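Local coordinates for protein inorganic pyrophosphatase (Ehrlichia chaffeensis, PDB 3LO0) that probably hydrolyses inorganic pyrophosphate to two phosphate ions with the help of magnesium, working as a homohexamer, at residues Val114-Asp119 with Glu123-Leu128; Ile40-Gln45 with Asn59-Asp64. One frame throughout, in Å; residues are numbered along the deposited sequence.

Interaction 1: residues Val114-Asp119 with Glu123-Leu128; sequences VLVMHD and EDVKIL
Leu115 and Lys126 face each other as a hydrogen-bonded antiparallel pair, and their backbones exchange two bonds. Leu115 N reaches Lys126 O over 2.9 Å, nearly straight at 172° about the hydrogen, and Lys126 N returns the bond to Leu115 O. Met117 and Asp124 form the next such pair: Met117 N meets Asp124 O from well above its carbonyl plane, while the return contact is modelled so short that its length is doubtful. Between these rungs Val125 CA sits 3.2 Å from Leu115 O, a CA-H...O contact.

The apolar contacts lie on both faces. On one, Val114 CG2, anti to its own N, presses on Val125 CB at 3.5 Å and also meets Ile127 CD1 at 3.8 Å; Val116 and Val125 run side by side, CG2 to CG1. Helix 180-189 packs over Val114 and Ile127. On the other, Met117 bends at its last torsion (chi3 -94°) and brings CE against the Lys126 aliphatic chain, the two crossing at about a right angle, next to Phe160 of helix 150-162; CE is modelled too close to Lys126 CG for that distance to be trusted.

Polar groups lie on the same face, around Asp124 and Lys126. Lys126 hydrogen-bonds through NZ to Tyr77 OH, and its salt bridge to Asp124 OD1 is weak at 3.4 Å. Asp119 OD2 stands 4.4 Å from Asp124 OD2, a like-charge approach with carboxylate planes only 17° apart.

The whole is a beta hairpin of the pyrophosphatase barrel, whose second strand carries Asp124, a predicted magnesium ligand, to the edge of the active site.

Interaction 2: residues Ile40-Gln45 with Asn59-Asp64; sequences IIEISQ and NLFCVD
Phe61 carries this contact alone on its strand, sending its ring edge toward the corner where the chain turns at Glu42. Just before it, Asn59 and Leu60 both face Asp55 as a G1 beta bulge, which closes the hairpin of strands 50-55 and 60-66. Phe61 points toward the other segment from CB, and with CG anti to the carbonyl carbon (chi1 -74°) its ring brings CE1 and CZ to Glu42 and Ile40. Glu42 CG lies in the ring plane, 3.8 Å from Phe61 CE1, so it is the methylene of the glutamate that touches the edge, its carboxylate being turned 59° from the ring. That carboxylate is held by Phe54, whose N bonds to Glu42 OE2 and whose own ring meets Phe61 edge-to-face. Ile40 CG2 also comes in near the ring plane, 4.2 Å from Phe61 CZ, while Ile41 O approaches the same atom obliquely at 3.7 Å. Further on, Val63 packs on Val101 of a second subunit, just as Phe61 itself touches Met102 of that subunit. On the facing segment, Glu42 and Ile43 stand opposite Tyr77 as a classic beta bulge at this corner, and the hairpin docks beside it, next to the predicted substrate site.

How the interactions relate
Along the chain the two come in series: interaction 2 is complete before interaction 1 begins. Their centres lie 19 Å apart and their nearest atoms about 9 Å, so they do not touch, yet they share one sheet, in which strands 37-41 and 106-118 are antiparallel neighbours. Interaction 1 is pairing within that sheet, between strands 106-118 and 124-131; interaction 2 joins it to the separate two-stranded hairpin of 50-55 and 60-66, beside a second subunit. Tyr77, on strand 76-79, is common to both, being a polar partner of each. Both contacts thus border the predicted substrate and magnesium site.

Interaction 1: residues Val114-Asp119 with Glu123-Leu128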
loop_
_atom_site.group_PDB
_atom_site.type_symbol
_atom_site.label_atom_id
_atom_site.label_comp_id
_atom_site.label_asym_id
_atom_site.label_seq_id
_atom_site.Cartn_x
_atom_site.Cartn_y
_atom_site.Cartn_z
ATOM N N VAL A 114 -12.156 21.197 -19.198
ATOM C CA VAL A 114 -10.752 21.385 -19.476
ATOM C C VAL A 114 -10.156 22.490 -18.573
ATOM O O VAL A 114 -10.777 23.541 -18.332
ATOM C CB VAL A 114 -10.527 21.645 -21.007
ATOM C CG1 VAL A 114 -11.317 22.860 -21.492
ATOM C CG2 VAL A 114 -9.048 21.775 -21.324
ATOM N N LEU A 115 -8.973 22.209 -18.045
ATOM C CA LEU A 115 -8.216 23.147 -17.284
ATOM C C LEU A 115 -7.232 23.795 -18.254
ATOM O O LEU A 115 -6.426 23.122 -18.879
ATOM C CB LEU A 115 -7.451 22.474 -16.139
ATOM C CG LEU A 115 -6.532 23.415 -15.340
ATOM C CD1 LEU A 115 -7.368 24.545 -14.698
ATOM C CD2 LEU A 115 -5.737 22.674 -14.294
ATOM N N VAL A 116 -7.344 25.102 -18.376
ATOM C CA VAL A 116 -6.538 25.885 -19.334
ATOM C C VAL A 116 -5.463 26.688 -18.624
ATOM O O VAL A 116 -5.771 27.468 -17.719
ATOM C CB VAL A 116 -7.453 26.807 -20.148
ATOM C CG1 VAL A 116 -6.620 27.840 -20.949
ATOM C CG2 VAL A 116 -8.291 25.970 -21.086
ATOM N N MET A 117 -4.204 26.480 -19.023
ATOM C CA MET A 117 -3.051 27.150 -18.381
ATOM C C MET A 117 -2.038 27.738 -19.387
ATOM O O MET A 117 -1.893 27.244 -20.506
ATOM C CB MET A 117 -2.252 26.163 -17.524
ATOM C CG MET A 117 -2.960 25.563 -16.330
ATOM S SD MET A 117 -2.059 24.073 -15.863
ATOM C CE MET A 117 -2.996 22.844 -16.762
ATOM N N HIS A 118 -1.287 28.740 -18.932
ATOM C CA HIS A 118 -0.184 29.311 -19.718
ATOM C C HIS A 118 1.139 28.975 -19.018
ATOM O O HIS A 118 1.233 29.049 -17.804
ATOM C CB HIS A 118 -0.373 30.834 -19.897
ATOM C CG HIS A 118 0.585 31.454 -20.867
ATOM N ND1 HIS A 118 0.378 31.449 -22.235
ATOM C CD2 HIS A 118 1.751 32.121 -20.667
ATOM C CE1 HIS A 118 1.374 32.082 -22.832
ATOM N NE2 HIS A 118 2.220 32.500 -21.902
ATOM N N ASP A 119 2.143 28.568 -19.789
ATOM C CA ASP A 119 3.468 28.258 -19.233
ATOM C C ASP A 119 4.534 29.078 -19.933
ATOM O O ASP A 119 4.269 29.666 -20.977
ATOM C CB ASP A 119 3.772 26.748 -19.329
ATOM C CG ASP A 119 3.763 26.212 -20.771
ATOM O OD1 ASP A 119 3.708 27.009 -21.748
ATOM O OD2 ASP A 119 3.807 24.967 -20.920
ATOM N N GLU A 123 0.302 28.143 -24.254
ATOM C CA GLU A 123 -0.878 27.592 -23.587
ATOM C C GLU A 123 -0.772 26.066 -23.415
ATOM O O GLU A 123 -0.227 25.383 -24.271
ATOM C CB GLU A 123 -2.150 27.956 -24.364
ATOM C CG GLU A 123 -3.402 28.017 -23.493
ATOM C CD GLU A 123 -4.605 28.599 -24.212
ATOM O OE1 GLU A 123 -4.945 28.095 -25.321
ATOM O OE2 GLU A 123 -5.208 29.560 -23.668
ATOM N N ASP A 124 -1.318 25.547 -22.311
ATOM C CA ASP A 124 -1.217 24.122 -21.943
ATOM C C ASP A 124 -2.561 23.689 -21.313
ATOM O O ASP A 124 -2.906 24.167 -20.236
ATOM C CB ASP A 124 -0.037 23.953 -20.958
ATOM C CG ASP A 124 0.203 22.486 -20.498
ATOM O OD1 ASP A 124 0.048 21.513 -21.270
ATOM O OD2 ASP A 124 0.614 22.332 -19.330
ATOM N N VAL A 125 -3.324 22.823 -21.978
ATOM C CA VAL A 125 -4.651 22.395 -21.453
ATOM C C VAL A 125 -4.629 20.947 -20.953
ATOM O O VAL A 125 -3.897 20.125 -21.481
ATOM C CB VAL A 125 -5.779 22.483 -22.512
ATOM C CG1 VAL A 125 -5.867 23.894 -23.126
ATOM C CG2 VAL A 125 -5.590 21.408 -23.595
ATOM N N LYS A 126 -5.445 20.653 -19.939
ATOM C CA LYS A 126 -5.588 19.308 -19.411
ATOM C C LYS A 126 -7.074 19.010 -19.410
ATOM O O LYS A 126 -7.824 19.670 -18.702
ATOM C CB LYS A 126 -5.049 19.189 -17.977
ATOM C CG LYS A 126 -3.686 19.845 -17.779
ATOM C CD LYS A 126 -2.590 19.030 -18.430
ATOM C CE LYS A 126 -1.272 19.714 -18.256
ATOM N NZ LYS A 126 -0.256 18.991 -18.968
ATOM N N ILE A 127 -7.484 18.035 -20.206
ATOM C CA ILE A 127 -8.864 17.560 -20.192
ATOM C C ILE A 127 -9.165 16.926 -18.845
ATOM O O ILE A 127 -8.304 16.253 -18.281
ATOM C CB ILE A 127 -9.112 16.543 -21.304
ATOM C CG1 ILE A 127 -8.725 17.090 -22.681
ATOM C CG2 ILE A 127 -10.580 16.158 -21.323
ATOM C CD1 ILE A 127 -9.390 18.436 -23.024
ATOM N N LEU A 128 -10.342 17.217 -18.282
ATOM C CA LEU A 128 -10.873 16.507 -17.118
ATOM C C LEU A 128 -11.994 15.598 -17.609
ATOM O O LEU A 128 -12.930 16.030 -18.273
ATOM C CB LEU A 128 -11.417 17.460 -16.038
ATOM C CG LEU A 128 -12.016 16.794 -14.783
ATOM C CD1 LEU A 128 -10.928 16.029 -14.030
ATOM C CD2 LEU A 128 -12.822 17.826 -13.874
#

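Interaction 2: residues Ile40-Gln45 with Asn59-Asp64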
loop_
_atom_site.group_PDB
_atom_site.type_symbol
_atom_site.label_atom_id
_atom_site.label_comp_id
_atom_site.label_asym_id
_atom_site.label_seq_id
_atom_site.Cartn_x
_atom_site.Cartn_y
_atom_site.Cartn_z
ATOM N N ILE A 40 -5.009 6.318 -22.280
ATOM C CA ILE A 40 -3.939 5.444 -21.796
ATOM C C ILE A 40 -3.376 6.087 -20.576
ATOM O O ILE A 40 -2.888 7.212 -20.651
ATOM C CB ILE A 40 -2.813 5.242 -22.818
ATOM C CG1 ILE A 40 -3.350 4.415 -23.974
ATOM C CG2 ILE A 40 -1.617 4.518 -22.131
ATOM C CD1 ILE A 40 -2.321 4.011 -25.015
ATOM N N ILE A 41 -3.490 5.408 -19.443
ATOM C CA ILE A 41 -3.020 5.939 -18.176
ATOM C C ILE A 41 -1.491 5.838 -18.078
ATOM O O ILE A 41 -0.891 4.780 -18.369
ATOM C CB ILE A 41 -3.689 5.256 -16.957
ATOM C CG1 ILE A 41 -5.223 5.467 -16.957
ATOM C CG2 ILE A 41 -3.120 5.821 -15.650
ATOM C CD1 ILE A 41 -5.639 6.945 -17.030
ATOM N N GLU A 42 -0.879 6.947 -17.698
ATOM C CA GLU A 42 0.549 7.010 -17.461
ATOM C C GLU A 42 0.914 6.993 -15.991
ATOM O O GLU A 42 1.901 6.350 -15.608
ATOM C CB GLU A 42 1.123 8.270 -18.076
ATOM C CG GLU A 42 1.183 8.218 -19.559
ATOM C CD GLU A 42 1.570 9.539 -20.149
ATOM O OE1 GLU A 42 0.849 10.531 -19.863
ATOM O OE2 GLU A 42 2.580 9.581 -20.899
ATOM N N ILE A 43 0.131 7.724 -15.188
ATOM C CA ILE A 43 0.375 7.887 -13.757
ATOM C C ILE A 43 -0.941 7.677 -12.991
ATOM O O ILE A 43 -1.958 8.322 -13.294
ATOM C CB ILE A 43 0.872 9.336 -13.464
ATOM C CG1 ILE A 43 2.164 9.614 -14.257
ATOM C CG2 ILE A 43 1.063 9.560 -11.969
ATOM C CD1 ILE A 43 2.617 11.023 -14.242
ATOM N N SER A 44 -0.889 6.839 -11.973
ATOM C CA SER A 44 -2.063 6.477 -11.185
ATOM C C SER A 44 -2.358 7.592 -10.206
ATOM O O SER A 44 -1.434 8.170 -9.679
ATOM C CB SER A 44 -1.785 5.183 -10.419
ATOM O OG SER A 44 -1.429 4.144 -11.296
ATOM N N GLN A 45 -3.622 7.870 -9.902
ATOM C CA GLN A 45 -3.904 8.857 -8.856
ATOM C C GLN A 45 -3.454 8.327 -7.512
ATOM O O GLN A 45 -3.395 7.115 -7.292
ATOM C CB GLN A 45 -5.391 9.251 -8.804
ATOM C CG GLN A 45 -6.340 8.209 -8.332
ATOM C CD GLN A 45 -7.813 8.674 -8.386
ATOM O OE1 GLN A 45 -8.251 9.440 -9.272
ATOM N NE2 GLN A 45 -8.580 8.173 -7.449
ATOM N N ASN A 59 8.705 2.805 -27.351
ATOM C CA ASN A 59 7.504 1.998 -27.179
ATOM C C ASN A 59 7.444 1.400 -25.753
ATOM O O ASN A 59 7.029 0.255 -25.556
ATOM C CB ASN A 59 7.477 0.916 -28.272
ATOM C CG ASN A 59 6.073 0.586 -28.760
ATOM O OD1 ASN A 59 5.093 1.317 -28.520
ATOM N ND2 ASN A 59 5.973 -0.530 -29.479
ATOM N N LEU A 60 7.853 2.204 -24.763
ATOM C CA LEU A 60 7.902 1.791 -23.354
ATOM C C LEU A 60 7.627 2.989 -22.436
ATOM O O LEU A 60 7.839 4.123 -22.825
ATOM C CB LEU A 60 9.287 1.222 -23.010
ATOM C CG LEU A 60 9.684 -0.191 -23.461
ATOM C CD1 LEU A 60 11.213 -0.329 -23.585
ATOM C CD2 LEU A 60 9.127 -1.239 -22.494
ATOM N N PHE A 61 7.167 2.737 -21.225
ATOM C CA PHE A 61 7.071 3.796 -20.199
ATOM C C PHE A 61 8.456 4.106 -19.642
ATOM O O PHE A 61 9.258 3.188 -19.453
ATOM C CB PHE A 61 6.136 3.394 -19.049
ATOM C CG PHE A 61 4.697 3.431 -19.431
ATOM C CD1 PHE A 61 3.978 4.607 -19.349
ATOM C CD2 PHE A 61 4.072 2.295 -19.933
ATOM C CE1 PHE A 61 2.644 4.662 -19.755
ATOM C CE2 PHE A 61 2.734 2.329 -20.334
ATOM C CZ PHE A 61 2.018 3.519 -20.246
ATOM N N CYS A 62 8.735 5.390 -19.444
ATOM C CA CYS A 62 9.997 5.863 -18.864
ATOM C C CYS A 62 9.683 6.745 -17.685
ATOM O O CYS A 62 8.610 7.398 -17.633
ATOM C CB CYS A 62 10.796 6.702 -19.859
ATOM S SG CYS A 62 11.192 5.864 -21.412
ATOM N N VAL A 63 10.617 6.766 -16.749
ATOM C CA VAL A 63 10.551 7.701 -15.651
ATOM C C VAL A 63 10.991 9.051 -16.221
ATOM O O VAL A 63 12.163 9.236 -16.544
ATOM C CB VAL A 63 11.449 7.272 -14.474
ATOM C CG1 VAL A 63 11.362 8.268 -13.319
ATOM C CG2 VAL A 63 11.031 5.880 -13.969
ATOM N N ASP A 64 10.051 9.977 -16.392
ATOM C CA ASP A 64 10.441 11.312 -16.814
ATOM C C ASP A 64 11.219 11.975 -15.683
ATOM O O ASP A 64 12.295 12.502 -15.875
ATOM C CB ASP A 64 9.220 12.163 -17.178
ATOM C CG ASP A 64 9.608 13.498 -17.841
ATOM O OD1 ASP A 64 10.795 13.695 -18.204
ATOM O OD2 ASP A 64 8.722 14.354 -18.015
#